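Local coordinates for EtuB protein (Clostridium kluyveri DSM 555, PDB 3IO0) that forms trimeric, tandem-domain building blocks of a bacterial microcompartment shell, probably one associated with ethanol utilisation, at residues 158-163 and 205-210; 148-153 and 188-193; 120-125 and 210-215; 168-173 and 197-202. All blocks are in the same frame, centred on the assembly; numbering follows the deposited sequence.

Overall arrangement
All four contacts belong to the second of the two tandem BMC domains, where helices 154-167 and 197-217 pack against one face of an antiparallel sheet. Contact 2 joins two neighbouring strands of that sheet, and contact 1 pairs the helices packed on it, with centres about 9 Å apart; V160 and A207 of contact 1 both rest on M149 of contact 2. Contact 3, its centre about 8 Å from that of contact 1 and sharing A210 with it, seats helix 197-217 on strand 120-127, which is hydrogen-bonded to strand 145-152. Contact 4 lies near the start of the same helix, its centre about 18 Å from that of contact 3. Each contact region also borders a second subunit.

Contact 1. Residues 158-163 and 205-210; sequences MIVADT and TAARKA
V160 and T163 on one helix meet A207 and A210 on the other, each pair setting a short side chain against a single methyl group. The segments run nearly antiparallel, at 154° between their directions, and the alanines let the axes approach to 8.1 Å. V160 and A207 mark the closest passage of the backbones, with their CA atoms 4.6 Å apart. The valine torsion swings CG1 anti to the backbone N (chi1 176°), which brings V160 CG1 to 3.7 Å from A207 CB; its other methyl, CG2, lies near the carbonyl oxygen of A207. One turn further on, T163 sets out towards the partner helix. Its hydroxyl lies between the backbone N and the carbonyl carbon (chi1 84°), and T163 OG1 thereby comes to 3.6 Å from A210 CB, also passing near the CA of A207. I159 borders the same alanine from its flank, with I159 CG2 4.4 Å from A210 CB, although the rest of its chain leads away towards I20 of the second subunit. On the sheet side of the helix pair, V160 continues onto M149 in this BMC domain. No hydrogen bond crosses between the two segments, so their pairing depends on shape and burial of small side chains, with the threonine hydroxyl meeting the other helix by van der Waals contact.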
loop_
_atom_site.group_PDB
_atom_site.type_symbol
_atom_site.label_atom_id
_atom_site.label_comp_id
_atom_site.label_asym_id
_atom_site.label_seq_id
_atom_site.Cartn_x
_atom_site.Cartn_y
_atom_site.Cartn_z
ATOM N N MET A 158 -17.654 5.393 6.560
ATOM C CA MET A 158 -18.582 6.527 6.337
ATOM C C MET A 158 -19.720 6.533 7.338
ATOM O O MET A 158 -19.988 7.553 7.971
ATOM C CB MET A 158 -19.207 6.520 4.941
ATOM C CG MET A 158 -18.618 7.499 3.922
ATOM S SD MET A 158 -18.425 9.240 4.362
ATOM C CE MET A 158 -19.926 9.508 5.268
ATOM N N ILE A 159 -20.390 5.389 7.466
ATOM C CA ILE A 159 -21.530 5.242 8.363
ATOM C C ILE A 159 -21.135 5.626 9.790
ATOM O O ILE A 159 -21.834 6.416 10.453
ATOM C CB ILE A 159 -22.060 3.802 8.329
ATOM C CG1 ILE A 159 -22.396 3.381 6.892
ATOM C CG2 ILE A 159 -23.248 3.639 9.245
ATOM C CD1 ILE A 159 -23.587 4.081 6.270
ATOM N N VAL A 160 -20.008 5.070 10.238
ATOM C CA VAL A 160 -19.390 5.424 11.505
ATOM C C VAL A 160 -19.198 6.942 11.574
ATOM O O VAL A 160 -19.780 7.613 12.431
ATOM C CB VAL A 160 -18.040 4.690 11.664
ATOM C CG1 VAL A 160 -17.319 5.103 12.934
ATOM C CG2 VAL A 160 -18.255 3.214 11.661
ATOM N N ALA A 161 -18.418 7.475 10.637
ATOM C CA ALA A 161 -18.059 8.892 10.624
ATOM C C ALA A 161 -19.277 9.808 10.681
ATOM O O ALA A 161 -19.337 10.741 11.485
ATOM C CB ALA A 161 -17.230 9.200 9.403
ATOM N N ASP A 162 -20.240 9.532 9.814
ATOM C CA ASP A 162 -21.434 10.344 9.715
ATOM C C ASP A 162 -22.272 10.287 11.002
ATOM O O ASP A 162 -22.670 11.342 11.515
ATOM C CB ASP A 162 -22.239 9.952 8.470
ATOM C CG ASP A 162 -23.635 10.549 8.451
ATOM O OD1 ASP A 162 -23.754 11.784 8.235
ATOM O OD2 ASP A 162 -24.608 9.771 8.638
ATOM N N THR A 163 -22.520 9.091 11.551
ATOM C CA THR A 163 -23.373 9.036 12.751
ATOM C C THR A 163 -22.686 9.647 13.974
ATOM O O THR A 163 -23.353 10.155 14.876
ATOM C CB THR A 163 -23.999 7.633 13.091
ATOM O OG1 THR A 163 -23.072 6.840 13.829
ATOM C CG2 THR A 163 -24.504 6.876 11.841
ATOM N N THR A 205 -19.448 6.521 20.893
ATOM C CA THR A 205 -20.188 5.326 21.277
ATOM C C THR A 205 -21.243 4.968 20.254
ATOM O O THR A 205 -21.424 3.779 19.938
ATOM C CB THR A 205 -20.850 5.461 22.651
ATOM O OG1 THR A 205 -19.926 6.060 23.554
ATOM C CG2 THR A 205 -21.241 4.082 23.187
ATOM N N ALA A 206 -21.938 5.990 19.755
ATOM C CA ALA A 206 -22.932 5.790 18.715
ATOM C C ALA A 206 -22.236 5.258 17.469
ATOM O O ALA A 206 -22.729 4.334 16.813
ATOM C CB ALA A 206 -23.655 7.080 18.417
ATOM N N ALA A 207 -21.071 5.838 17.176
ATOM C CA ALA A 207 -20.282 5.478 16.010
ATOM C C ALA A 207 -19.846 4.024 16.087
ATOM O O ALA A 207 -20.043 3.274 15.129
ATOM C CB ALA A 207 -19.096 6.400 15.873
ATOM N N ARG A 208 -19.287 3.628 17.235
ATOM C CA ARG A 208 -18.920 2.234 17.494
ATOM C C ARG A 208 -20.124 1.304 17.304
ATOM O O ARG A 208 -20.018 0.248 16.665
ATOM C CB ARG A 208 -18.356 2.062 18.906
ATOM C CG ARG A 208 -17.635 0.728 19.091
ATOM C CD ARG A 208 -17.973 0.025 20.408
ATOM N NE ARG A 208 -17.199 0.535 21.540
ATOM C CZ ARG A 208 -17.688 1.314 22.501
ATOM N NH1 ARG A 208 -18.968 1.677 22.493
ATOM N NH2 ARG A 208 -16.895 1.727 23.479
ATOM N N LYS A 209 -21.267 1.708 17.859
ATOM C CA LYS A 209 -22.488 0.922 17.750
ATOM C C LYS A 209 -22.875 0.720 16.279
ATOM O O LYS A 209 -23.069 -0.419 15.828
ATOM C CB LYS A 209 -23.619 1.586 18.533
ATOM C CG LYS A 209 -24.839 0.704 18.695
ATOM C CD LYS A 209 -25.989 1.440 19.380
ATOM C CE LYS A 209 -27.285 0.627 19.271
ATOM N NZ LYS A 209 -28.490 1.442 19.591
ATOM N N ALA A 210 -22.951 1.832 15.545
ATOM C CA ALA A 210 -23.287 1.833 14.122
ATOM C C ALA A 210 -22.345 0.945 13.315
ATOM O O ALA A 210 -22.798 0.139 12.497
ATOM C CB ALA A 210 -23.274 3.252 13.580
#

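Contact 2. Residues 148-153 and 188-193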
loop_
_atom_site.group_PDB
_atom_site.type_symbol
_atom_site.label_atom_id
_atom_site.label_comp_id
_atom_site.label_asym_id
_atom_site.label_seq_id
_atom_site.Cartn_x
_atom_site.Cartn_y
_atom_site.Cartn_z
ATOM N N ILE A 148 -10.956 9.190 17.726
ATOM C CA ILE A 148 -10.497 8.643 16.448
ATOM C C ILE A 148 -11.362 7.468 15.975
ATOM O O ILE A 148 -11.607 6.521 16.722
ATOM C CB ILE A 148 -9.026 8.213 16.505
ATOM C CG1 ILE A 148 -8.144 9.391 16.910
ATOM C CG2 ILE A 148 -8.573 7.625 15.159
ATOM C CD1 ILE A 148 -6.774 8.979 17.349
ATOM N N MET A 149 -11.805 7.539 14.724
ATOM C CA MET A 149 -12.738 6.580 14.157
ATOM C C MET A 149 -12.209 6.086 12.842
ATOM O O MET A 149 -11.727 6.886 12.033
ATOM C CB MET A 149 -14.023 7.297 13.786
ATOM C CG MET A 149 -15.094 7.294 14.806
ATOM S SD MET A 149 -16.102 8.730 14.452
ATOM C CE MET A 149 -15.206 9.933 15.419
ATOM N N HIS A 150 -12.343 4.786 12.603
ATOM C CA HIS A 150 -12.282 4.275 11.250
ATOM C C HIS A 150 -12.821 2.867 11.185
ATOM O O HIS A 150 -12.901 2.173 12.200
ATOM C CB HIS A 150 -10.867 4.347 10.680
ATOM C CG HIS A 150 -9.873 3.546 11.445
ATOM N ND1 HIS A 150 -9.748 2.181 11.299
ATOM C CD2 HIS A 150 -8.957 3.911 12.368
ATOM C CE1 HIS A 150 -8.796 1.739 12.102
ATOM N NE2 HIS A 150 -8.305 2.769 12.766
ATOM N N ALA A 151 -13.222 2.464 9.986
ATOM C CA ALA A 151 -13.613 1.091 9.725
ATOM C C ALA A 151 -13.271 0.714 8.280
ATOM O O ALA A 151 -13.200 1.585 7.393
ATOM C CB ALA A 151 -15.081 0.897 10.004
ATOM N N ALA A 152 -13.031 -0.580 8.068
ATOM C CA ALA A 152 -12.755 -1.129 6.754
ATOM C C ALA A 152 -13.783 -2.208 6.502
ATOM O O ALA A 152 -14.125 -2.945 7.419
ATOM C CB ALA A 152 -11.365 -1.716 6.702
ATOM N N PRO A 153 -14.280 -2.318 5.260
ATOM C CA PRO A 153 -13.948 -1.482 4.119
ATOM C C PRO A 153 -14.490 -0.087 4.320
ATOM O O PRO A 153 -15.408 0.115 5.129
ATOM C CB PRO A 153 -14.669 -2.169 2.961
ATOM C CG PRO A 153 -15.787 -2.879 3.590
ATOM C CD PRO A 153 -15.257 -3.356 4.902
ATOM N N GLU A 188 -10.196 2.424 4.332
ATOM C CA GLU A 188 -10.890 2.994 5.479
ATOM C C GLU A 188 -11.422 4.386 5.194
ATOM O O GLU A 188 -10.883 5.107 4.349
ATOM C CB GLU A 188 -9.934 3.121 6.664
ATOM C CG GLU A 188 -9.270 1.846 7.145
ATOM C CD GLU A 188 -8.037 2.143 7.979
ATOM O OE1 GLU A 188 -7.309 3.104 7.644
ATOM O OE2 GLU A 188 -7.787 1.424 8.971
ATOM N N ILE A 189 -12.482 4.758 5.911
ATOM C CA ILE A 189 -12.789 6.173 6.156
ATOM C C ILE A 189 -12.423 6.479 7.607
ATOM O O ILE A 189 -12.885 5.801 8.522
ATOM C CB ILE A 189 -14.270 6.532 5.870
ATOM C CG1 ILE A 189 -14.548 6.514 4.365
ATOM C CG2 ILE A 189 -14.632 7.886 6.469
ATOM C CD1 ILE A 189 -13.941 7.668 3.607
ATOM N N LEU A 190 -11.567 7.480 7.803
ATOM C CA LEU A 190 -11.160 7.909 9.140
ATOM C C LEU A 190 -11.690 9.295 9.474
ATOM O O LEU A 190 -11.717 10.183 8.624
ATOM C CB LEU A 190 -9.639 7.882 9.287
ATOM C CG LEU A 190 -9.039 8.338 10.623
ATOM C CD1 LEU A 190 -7.990 7.348 11.133
ATOM C CD2 LEU A 190 -8.475 9.735 10.513
ATOM N N ILE A 191 -12.111 9.464 10.719
ATOM C CA ILE A 191 -12.613 10.738 11.202
ATOM C C ILE A 191 -11.932 11.030 12.522
ATOM O O ILE A 191 -11.619 10.122 13.295
ATOM C CB ILE A 191 -14.185 10.753 11.240
ATOM C CG1 ILE A 191 -14.692 11.275 9.915
ATOM C CG2 ILE A 191 -14.793 11.636 12.319
ATOM C CD1 ILE A 191 -13.834 12.351 9.360
ATOM N N THR A 192 -11.666 12.302 12.753
ATOM C CA THR A 192 -11.012 12.730 13.961
ATOM C C THR A 192 -11.831 13.853 14.555
ATOM O O THR A 192 -12.244 14.777 13.849
ATOM C CB THR A 192 -9.576 13.115 13.657
ATOM O OG1 THR A 192 -8.726 12.082 14.150
ATOM C CG2 THR A 192 -9.193 14.418 14.284
ATOM N N ILE A 193 -12.074 13.761 15.855
ATOM C CA ILE A 193 -13.099 14.579 16.495
ATOM C C ILE A 193 -12.630 15.220 17.804
ATOM O O ILE A 193 -11.885 14.598 18.567
ATOM C CB ILE A 193 -14.418 13.754 16.567
ATOM C CG1 ILE A 193 -15.400 14.356 15.579
ATOM C CG2 ILE A 193 -15.005 13.595 17.978
ATOM C CD1 ILE A 193 -16.364 13.359 15.014
#
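Strands 148-152 and 189-193 run antiparallel at 170°, joined round the hydrogen-bonded pair of M149 and I191: M149 N donates to I191 O at 3.0 Å, in the plane of that carbonyl, and I191 N returns a bond of 2.9 Å to M149 O. On the face carrying M149 and I191, the methionine bends at chi3 (-88°) and lays its terminal methyl against two isoleucines, M149 CE standing 3.6 Å from I191 CG2 and equally far from I193 CD1. This is the face of the BMC-domain sheet that helix 154-167 covers, M149 reaching V160 and A164 and I191 reaching A161. The opposite face holds I148, H150, L190 and T192. There, I148 CG2 approaches L190 CD1 at 4.1 Å, and the same leucine methyl lies 3.8 Å from H150 CD2. H150 and E188 stand side by side, ring and carboxylate turned 46° apart; H150 ND1 is near E188 OE2, but the angle is too poor for a hydrogen bond. E188 OE1 instead bonds the hydroxyl of T186, while H150 NE2 makes a weak bond to E123 OE1 on strand 120-127.

Contact 3. Residues 120-125 and 210-215; sequences GHLEVQ and AGLSIL
Within the alpha/beta BMC fold, L122 is one of the residues through which strand 120-127 meets helix 197-217, and here it touches G211, L212 and L215 on the helix side turned to the sheet. The strand and helix segments run almost antiparallel, at 170°, with their axes 9.0 Å apart. L122 leaves the strand towards the helix, and with CG anti to the backbone N (chi1 176°) its two methyls divide between neighbouring residues. One lies over the glycine: L122 CD1 is 4.0 Å from G211 CA, a position open to it because G211 carries no side chain. The other methyl meets L212, whose chain crosses that of L122 at about a right angle and brings L212 CD2 to 3.8 Å from L122 CD2. L215, one turn beyond G211, reaches back towards the root of the same leucine, with L215 CD2 4.1 Å from L122 CB. The interface is apolar and largely buried; V160 of helix 154-167 also packs on L122, so both helices share this leucine. Polar chains leave from the other face of the strand, where H121 meets the ring of H150 with the planes near perpendicular. Q125 NE2 on that face bonds the carbonyl oxygen of Y110 and also donates to E123 OE2 at 3.1 Å in an almost straight bond (179°), received on the anti lone pair of the carboxylate oxygen.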
loop_
_atom_site.group_PDB
_atom_site.type_symbol
_atom_site.label_atom_id
_atom_site.label_comp_id
_atom_site.label_asym_id
_atom_site.label_seq_id
_atom_site.Cartn_x
_atom_site.Cartn_y
_atom_site.Cartn_z
ATOM N N GLY A 120 -12.944 -6.868 7.423
ATOM C CA GLY A 120 -12.380 -5.582 7.796
ATOM C C GLY A 120 -12.205 -5.420 9.283
ATOM O O GLY A 120 -11.842 -6.363 9.972
ATOM N N HIS A 121 -12.464 -4.217 9.775
ATOM C CA HIS A 121 -12.250 -3.901 11.175
ATOM C C HIS A 121 -12.981 -2.630 11.583
ATOM O O HIS A 121 -13.442 -1.865 10.734
ATOM C CB HIS A 121 -10.758 -3.744 11.451
ATOM C CG HIS A 121 -10.066 -2.792 10.524
ATOM N ND1 HIS A 121 -10.176 -1.422 10.641
ATOM C CD2 HIS A 121 -9.248 -3.012 9.467
ATOM C CE1 HIS A 121 -9.461 -0.838 9.699
ATOM N NE2 HIS A 121 -8.888 -1.781 8.974
ATOM N N LEU A 122 -13.081 -2.414 12.888
ATOM C CA LEU A 122 -13.600 -1.176 13.430
ATOM C C LEU A 122 -12.686 -0.737 14.566
ATOM O O LEU A 122 -12.185 -1.575 15.314
ATOM C CB LEU A 122 -15.016 -1.386 13.949
ATOM C CG LEU A 122 -15.669 -0.184 14.639
ATOM C CD1 LEU A 122 -16.159 0.824 13.629
ATOM C CD2 LEU A 122 -16.817 -0.625 15.514
ATOM N N GLU A 123 -12.443 0.564 14.681
ATOM C CA GLU A 123 -11.623 1.075 15.768
ATOM C C GLU A 123 -12.089 2.448 16.181
ATOM O O GLU A 123 -12.238 3.357 15.355
ATOM C CB GLU A 123 -10.138 1.118 15.404
ATOM C CG GLU A 123 -9.239 1.663 16.524
ATOM C CD GLU A 123 -7.750 1.574 16.205
ATOM O OE1 GLU A 123 -7.396 1.435 15.014
ATOM O OE2 GLU A 123 -6.924 1.633 17.147
ATOM N N VAL A 124 -12.317 2.587 17.478
ATOM C CA VAL A 124 -12.742 3.843 18.045
ATOM C C VAL A 124 -11.881 4.100 19.278
ATOM O O VAL A 124 -11.865 3.290 20.201
ATOM C CB VAL A 124 -14.237 3.800 18.406
ATOM C CG1 VAL A 124 -14.726 5.176 18.747
ATOM C CG2 VAL A 124 -15.052 3.270 17.243
ATOM N N GLN A 125 -11.151 5.212 19.268
ATOM C CA GLN A 125 -10.262 5.575 20.364
ATOM C C GLN A 125 -10.687 6.890 20.983
ATOM O O GLN A 125 -11.278 7.741 20.314
ATOM C CB GLN A 125 -8.815 5.703 19.879
ATOM C CG GLN A 125 -8.161 4.399 19.403
ATOM C CD GLN A 125 -7.935 3.376 20.512
ATOM O OE1 GLN A 125 -8.181 3.642 21.699
ATOM N NE2 GLN A 125 -7.457 2.195 20.124
ATOM N N ALA A 210 -22.951 1.832 15.545
ATOM C CA ALA A 210 -23.287 1.833 14.122
ATOM C C ALA A 210 -22.345 0.945 13.315
ATOM O O ALA A 210 -22.798 0.139 12.497
ATOM C CB ALA A 210 -23.274 3.252 13.580
ATOM N N GLY A 211 -21.040 1.087 13.550
ATOM C CA GLY A 211 -20.042 0.298 12.836
ATOM C C GLY A 211 -20.288 -1.196 12.962
ATOM O O GLY A 211 -20.413 -1.912 11.947
ATOM N N LEU A 212 -20.374 -1.651 14.216
ATOM C CA LEU A 212 -20.628 -3.053 14.545
ATOM C C LEU A 212 -21.930 -3.544 13.911
ATOM O O LEU A 212 -21.980 -4.638 13.340
ATOM C CB LEU A 212 -20.689 -3.237 16.056
ATOM C CG LEU A 212 -19.464 -2.943 16.916
ATOM C CD1 LEU A 212 -19.840 -3.042 18.388
ATOM C CD2 LEU A 212 -18.325 -3.887 16.598
ATOM N N SER A 213 -22.970 -2.716 14.010
ATOM C CA SER A 213 -24.256 -2.995 13.386
ATOM C C SER A 213 -24.079 -3.376 11.910
ATOM O O SER A 213 -24.520 -4.456 11.488
ATOM C CB SER A 213 -25.194 -1.796 13.557
ATOM O OG SER A 213 -26.370 -1.939 12.787
ATOM N N ILE A 214 -23.401 -2.503 11.152
ATOM C CA ILE A 214 -23.194 -2.686 9.711
ATOM C C ILE A 214 -22.349 -3.921 9.426
ATOM O O ILE A 214 -22.694 -4.740 8.569
ATOM C CB ILE A 214 -22.519 -1.456 9.059
ATOM C CG1 ILE A 214 -23.381 -0.204 9.222
ATOM C CG2 ILE A 214 -22.217 -1.719 7.583
ATOM C CD1 ILE A 214 -24.630 -0.188 8.371
ATOM N N LEU A 215 -21.238 -4.050 10.145
ATOM C CA LEU A 215 -20.362 -5.195 9.969
ATOM C C LEU A 215 -21.131 -6.497 10.150
ATOM O O LEU A 215 -20.955 -7.436 9.375
ATOM C CB LEU A 215 -19.196 -5.111 10.943
ATOM C CG LEU A 215 -17.804 -4.714 10.454
ATOM C CD1 LEU A 215 -17.763 -4.280 9.000
ATOM C CD2 LEU A 215 -17.272 -3.632 11.368
#

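Contact 4. Residues 168-173 and 197-202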
loop_
_atom_site.group_PDB
_atom_site.type_symbol
_atom_site.label_atom_id
_atom_site.label_comp_id
_atom_site.label_asym_id
_atom_site.label_seq_id
_atom_site.Cartn_x
_atom_site.Cartn_y
_atom_site.Cartn_z
ATOM N N ALA A 168 -23.739 14.277 18.263
ATOM C CA ALA A 168 -23.447 15.274 19.286
ATOM C C ALA A 168 -22.764 16.490 18.704
ATOM O O ALA A 168 -22.493 16.549 17.498
ATOM C CB ALA A 168 -22.601 14.663 20.398
ATOM N N ASP A 169 -22.495 17.473 19.557
ATOM C CA ASP A 169 -21.890 18.707 19.096
ATOM C C ASP A 169 -20.366 18.628 19.203
ATOM O O ASP A 169 -19.776 18.959 20.238
ATOM C CB ASP A 169 -22.466 19.919 19.843
ATOM C CG ASP A 169 -21.871 21.246 19.354
ATOM O OD1 ASP A 169 -21.547 21.361 18.144
ATOM O OD2 ASP A 169 -21.717 22.183 20.176
ATOM N N VAL A 170 -19.734 18.173 18.124
ATOM C CA VAL A 170 -18.281 17.971 18.096
ATOM C C VAL A 170 -17.660 18.623 16.862
ATOM O O VAL A 170 -18.323 18.750 15.827
ATOM C CB VAL A 170 -17.907 16.467 18.136
ATOM C CG1 VAL A 170 -18.192 15.874 19.510
ATOM C CG2 VAL A 170 -18.642 15.688 17.050
ATOM N N LYS A 171 -16.401 19.048 16.975
ATOM C CA LYS A 171 -15.652 19.574 15.829
ATOM C C LYS A 171 -15.086 18.420 14.998
ATOM O O LYS A 171 -14.628 17.405 15.555
ATOM C CB LYS A 171 -14.499 20.464 16.289
ATOM C CG LYS A 171 -14.871 21.625 17.179
ATOM C CD LYS A 171 -13.636 22.499 17.383
ATOM C CE LYS A 171 -13.971 23.899 17.923
ATOM N NZ LYS A 171 -14.180 23.894 19.405
ATOM N N LEU A 172 -15.125 18.580 13.672
ATOM C CA LEU A 172 -14.491 17.640 12.752
ATOM C C LEU A 172 -13.070 18.110 12.539
ATOM O O LEU A 172 -12.851 19.165 11.963
ATOM C CB LEU A 172 -15.207 17.629 11.406
ATOM C CG LEU A 172 -15.161 16.407 10.476
ATOM C CD1 LEU A 172 -14.974 16.868 9.028
ATOM C CD2 LEU A 172 -14.093 15.393 10.841
ATOM N N ILE A 173 -12.101 17.332 13.000
ATOM C CA ILE A 173 -10.710 17.761 12.925
ATOM C C ILE A 173 -10.013 17.168 11.709
ATOM O O ILE A 173 -9.269 17.867 11.027
ATOM C CB ILE A 173 -9.953 17.476 14.248
ATOM C CG1 ILE A 173 -10.701 18.092 15.427
ATOM C CG2 ILE A 173 -8.521 18.004 14.214
ATOM C CD1 ILE A 173 -10.862 19.585 15.350
ATOM N N SER A 197 -15.677 16.428 26.595
ATOM C CA SER A 197 -15.604 14.986 26.824
ATOM C C SER A 197 -16.957 14.284 26.647
ATOM O O SER A 197 -17.053 13.294 25.911
ATOM C CB SER A 197 -15.037 14.687 28.204
ATOM O OG SER A 197 -15.808 15.327 29.193
ATOM N N GLY A 198 -17.993 14.804 27.309
ATOM C CA GLY A 198 -19.341 14.243 27.215
ATOM C C GLY A 198 -19.805 14.088 25.776
ATOM O O GLY A 198 -20.284 13.013 25.377
ATOM N N ALA A 199 -19.642 15.165 25.003
ATOM C CA ALA A 199 -19.999 15.199 23.585
ATOM C C ALA A 199 -19.197 14.165 22.781
ATOM O O ALA A 199 -19.773 13.342 22.052
ATOM C CB ALA A 199 -19.797 16.607 23.028
ATOM N N VAL A 200 -17.875 14.196 22.946
ATOM C CA VAL A 200 -16.976 13.289 22.239
ATOM C C VAL A 200 -17.297 11.822 22.550
ATOM O O VAL A 200 -17.419 10.999 21.639
ATOM C CB VAL A 200 -15.487 13.631 22.520
ATOM C CG1 VAL A 200 -14.560 12.607 21.904
ATOM C CG2 VAL A 200 -15.142 15.025 21.993
ATOM N N LEU A 201 -17.471 11.505 23.828
ATOM C CA LEU A 201 -17.816 10.141 24.236
ATOM C C LEU A 201 -19.153 9.659 23.661
ATOM O O LEU A 201 -19.281 8.509 23.234
ATOM C CB LEU A 201 -17.797 10.014 25.759
ATOM C CG LEU A 201 -16.386 9.857 26.330
ATOM C CD1 LEU A 201 -16.315 10.286 27.786
ATOM C CD2 LEU A 201 -15.867 8.431 26.131
ATOM N N GLN A 202 -20.137 10.551 23.633
ATOM C CA GLN A 202 -21.458 10.228 23.099
ATOM C C GLN A 202 -21.379 9.872 21.598
ATOM O O GLN A 202 -22.000 8.886 21.151
ATOM C CB GLN A 202 -22.389 11.410 23.340
ATOM C CG GLN A 202 -23.865 11.088 23.503
ATOM C CD GLN A 202 -24.713 12.364 23.467
ATOM O OE1 GLN A 202 -25.783 12.391 22.858
ATOM N NE2 GLN A 202 -24.216 13.435 24.093
#
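A168 and V170 turn their side chains onto A199 and V200 in the first turns of helix 197-217, while D169 between them contributes through its backbone. With chi1 at -71°, V170 CG1 stands anti to its own carbonyl carbon and beside the backbone N, and from there it rests against the helix backbone, 3.8 Å from V200 N. The same methyl is 3.9 Å from A199 CB and 4.0 Å from V200 CG2. V200 starts away from segment 168-173, but its chi1 of 174° leaves CG2 beside the backbone N, within touch of V170. A199 faces the other way, towards its partners: A199 CB lies 3.6 Å from D169 O, and A168 CB is 3.5 Å from A199 O. Q202 stretches along the solvent-exposed border, its NE2 4.2 Å from A168 CB. No hydrogen bond links the segments. V170 also reaches I193 of the neighbouring strand 189-195, which places this small apolar patch where the connection from helix 154-167 to edge strand 171-176 passes over the start of helix 197-217 in the circularly permuted BMC fold.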